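Side-chain contact in putative 2,5-diketo-D-gluconic acid reductase B (Sinorhizobium meliloti, PDB 3UP8), which probably reduces methylglyoxal to hydroxyacetone with NADPH, as a member of the aldo/keto reductase family: residues A[71-76]-A[111-116]. Numbering follows the deposited sequence.
Sequences GNEAEV and DESLRK
The buried carboxylate of Glu73 meets the neighbouring helix twice, Ser113 directly and Lys116 through a water. Ser113 OG donates to Glu73 OE2 at 2.8 Å, meeting the oxygen on its syn side and somewhat out of the carboxylate plane. Thr94 OG1, on strand 91-96, is hydrogen-bonded to the same OE2, and Gln68 NE2 to Ser113 OG, so both atoms of the cross-helix bond have a second partner. Extended beyond CG (chi2 171°), the Glu73 chain carries the carboxylate to Ser113. The other oxygen, Glu73 OE1, accepts from a water at 2.6 Å, and that water in turn accepts from Lys116 NZ. Glu73 OE1 and Lys116 NZ themselves stand 4.7 Å apart, too far for a salt bridge, although the opposite charges probably still favour each other. The bend at the end of Lys116 (chi4 93°) turns its ammonium toward Glu112 OE2, where a weak hydrogen bond forms part of a salt bridge.

Nearer the two backbones, the contact is aliphatic: Glu73 CB lies 3.9 Å from Lys116 CB, and the two side chains cross at a slant. Beside them, Ala74 CA directs a nearly straight C-H...O contact at Lys116 O (3.5 Å, 162° at the hydrogen). A second water donates to both Ala74 O and Lys116 O, bridging the two backbones.

Glu73 lies about 7 Å, side chain to side chain, from Tyr70 and Lys95, the predicted proton donor and its predicted pKa-lowering partner. The contact joins the first turn of helix 73-83 to the C-terminal part of helix 103-117, which flank strand 91-96 of the TIM barrel in sequence; Val76 meanwhile touches Val49 of helix 46-59.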
# COMPACT_ATOMS: atom_id res chain seq x y z
N GLY A 71 -14.58 5.24 1.51
CA GLY A 71 -15.76 5.87 0.93
C GLY A 71 -15.52 6.55 -0.41
O GLY A 71 -16.33 7.35 -0.86
N ASN A 72 -14.40 6.24 -1.07
CA ASN A 72 -14.12 6.89 -2.36
C ASN A 72 -13.93 5.91 -3.53
O ASN A 72 -13.42 6.29 -4.59
CB ASN A 72 -12.90 7.81 -2.23
CG ASN A 72 -11.67 7.09 -1.68
OD1 ASN A 72 -11.54 5.87 -1.81
ND2 ASN A 72 -10.76 7.84 -1.06
N GLU A 73 -14.36 4.66 -3.35
CA GLU A 73 -14.23 3.66 -4.43
C GLU A 73 -14.95 4.08 -5.71
O GLU A 73 -14.43 3.88 -6.82
CB GLU A 73 -14.77 2.29 -3.99
CG GLU A 73 -13.83 1.48 -3.10
CD GLU A 73 -14.53 0.24 -2.53
OE1 GLU A 73 -15.71 0.36 -2.09
OE2 GLU A 73 -13.91 -0.85 -2.53
N ALA A 74 -16.15 4.65 -5.56
CA ALA A 74 -16.92 5.13 -6.70
C ALA A 74 -16.12 6.10 -7.58
O ALA A 74 -16.10 5.99 -8.81
CB ALA A 74 -18.25 5.79 -6.23
N GLU A 75 -15.42 7.03 -6.94
CA GLU A 75 -14.67 8.06 -7.66
C GLU A 75 -13.39 7.47 -8.26
O GLU A 75 -12.98 7.87 -9.35
CB GLU A 75 -14.38 9.25 -6.73
CG GLU A 75 -15.66 10.03 -6.35
CD GLU A 75 -16.39 9.50 -5.12
OE1 GLU A 75 -16.08 8.39 -4.62
OE2 GLU A 75 -17.31 10.20 -4.64
N VAL A 76 -12.77 6.51 -7.56
CA VAL A 76 -11.65 5.77 -8.13
C VAL A 76 -12.08 5.10 -9.43
O VAL A 76 -11.40 5.22 -10.44
CB VAL A 76 -11.05 4.71 -7.14
CG1 VAL A 76 -10.08 3.77 -7.87
CG2 VAL A 76 -10.33 5.40 -5.98
N ASP A 111 -18.68 -7.82 -4.28
CA ASP A 111 -19.53 -7.49 -5.43
C ASP A 111 -19.89 -6.01 -5.43
O ASP A 111 -19.95 -5.39 -6.50
CB ASP A 111 -20.80 -8.35 -5.43
CG ASP A 111 -20.55 -9.78 -5.85
OD1 ASP A 111 -19.48 -10.07 -6.44
OD2 ASP A 111 -21.44 -10.62 -5.60
N GLU A 112 -20.15 -5.45 -4.25
CA GLU A 112 -20.52 -4.05 -4.12
C GLU A 112 -19.33 -3.15 -4.48
O GLU A 112 -19.50 -2.18 -5.21
CB GLU A 112 -21.02 -3.75 -2.71
CG GLU A 112 -21.37 -2.26 -2.45
CD GLU A 112 -22.68 -1.81 -3.14
OE1 GLU A 112 -23.49 -2.66 -3.55
OE2 GLU A 112 -22.90 -0.59 -3.24
N SER A 113 -18.13 -3.48 -3.99
CA SER A 113 -16.91 -2.77 -4.38
C SER A 113 -16.75 -2.74 -5.90
O SER A 113 -16.43 -1.69 -6.49
CB SER A 113 -15.67 -3.44 -3.77
OG SER A 113 -15.54 -3.08 -2.41
N LEU A 114 -16.96 -3.89 -6.52
CA LEU A 114 -16.79 -4.00 -7.96
C LEU A 114 -17.80 -3.16 -8.75
O LEU A 114 -17.49 -2.63 -9.83
CB LEU A 114 -16.79 -5.47 -8.38
CG LEU A 114 -15.56 -6.25 -7.86
CD1 LEU A 114 -15.67 -7.73 -8.18
CD2 LEU A 114 -14.30 -5.70 -8.47
N ARG A 115 -19.00 -3.02 -8.20
CA ARG A 115 -19.98 -2.11 -8.80
C ARG A 115 -19.47 -0.68 -8.75
O ARG A 115 -19.61 0.05 -9.75
CB ARG A 115 -21.35 -2.23 -8.13
CG ARG A 115 -22.07 -3.55 -8.45
CD ARG A 115 -23.53 -3.56 -7.98
NE ARG A 115 -23.67 -3.82 -6.55
CZ ARG A 115 -23.69 -5.04 -6.00
NH1 ARG A 115 -23.58 -6.13 -6.75
NH2 ARG A 115 -23.82 -5.17 -4.68
N LYS A 116 -18.91 -0.26 -7.61
CA LYS A 116 -18.39 1.11 -7.45
C LYS A 116 -17.17 1.35 -8.33
O LYS A 116 -17.02 2.42 -8.94
CB LYS A 116 -18.07 1.43 -5.98
CG LYS A 116 -19.29 1.39 -5.04
CD LYS A 116 -18.95 2.05 -3.71
CE LYS A 116 -20.17 2.24 -2.81
NZ LYS A 116 -20.38 1.09 -1.86
O HOH W 1 -17.95 -0.51 -1.16
O HOH W 2 -18.20 4.74 -9.90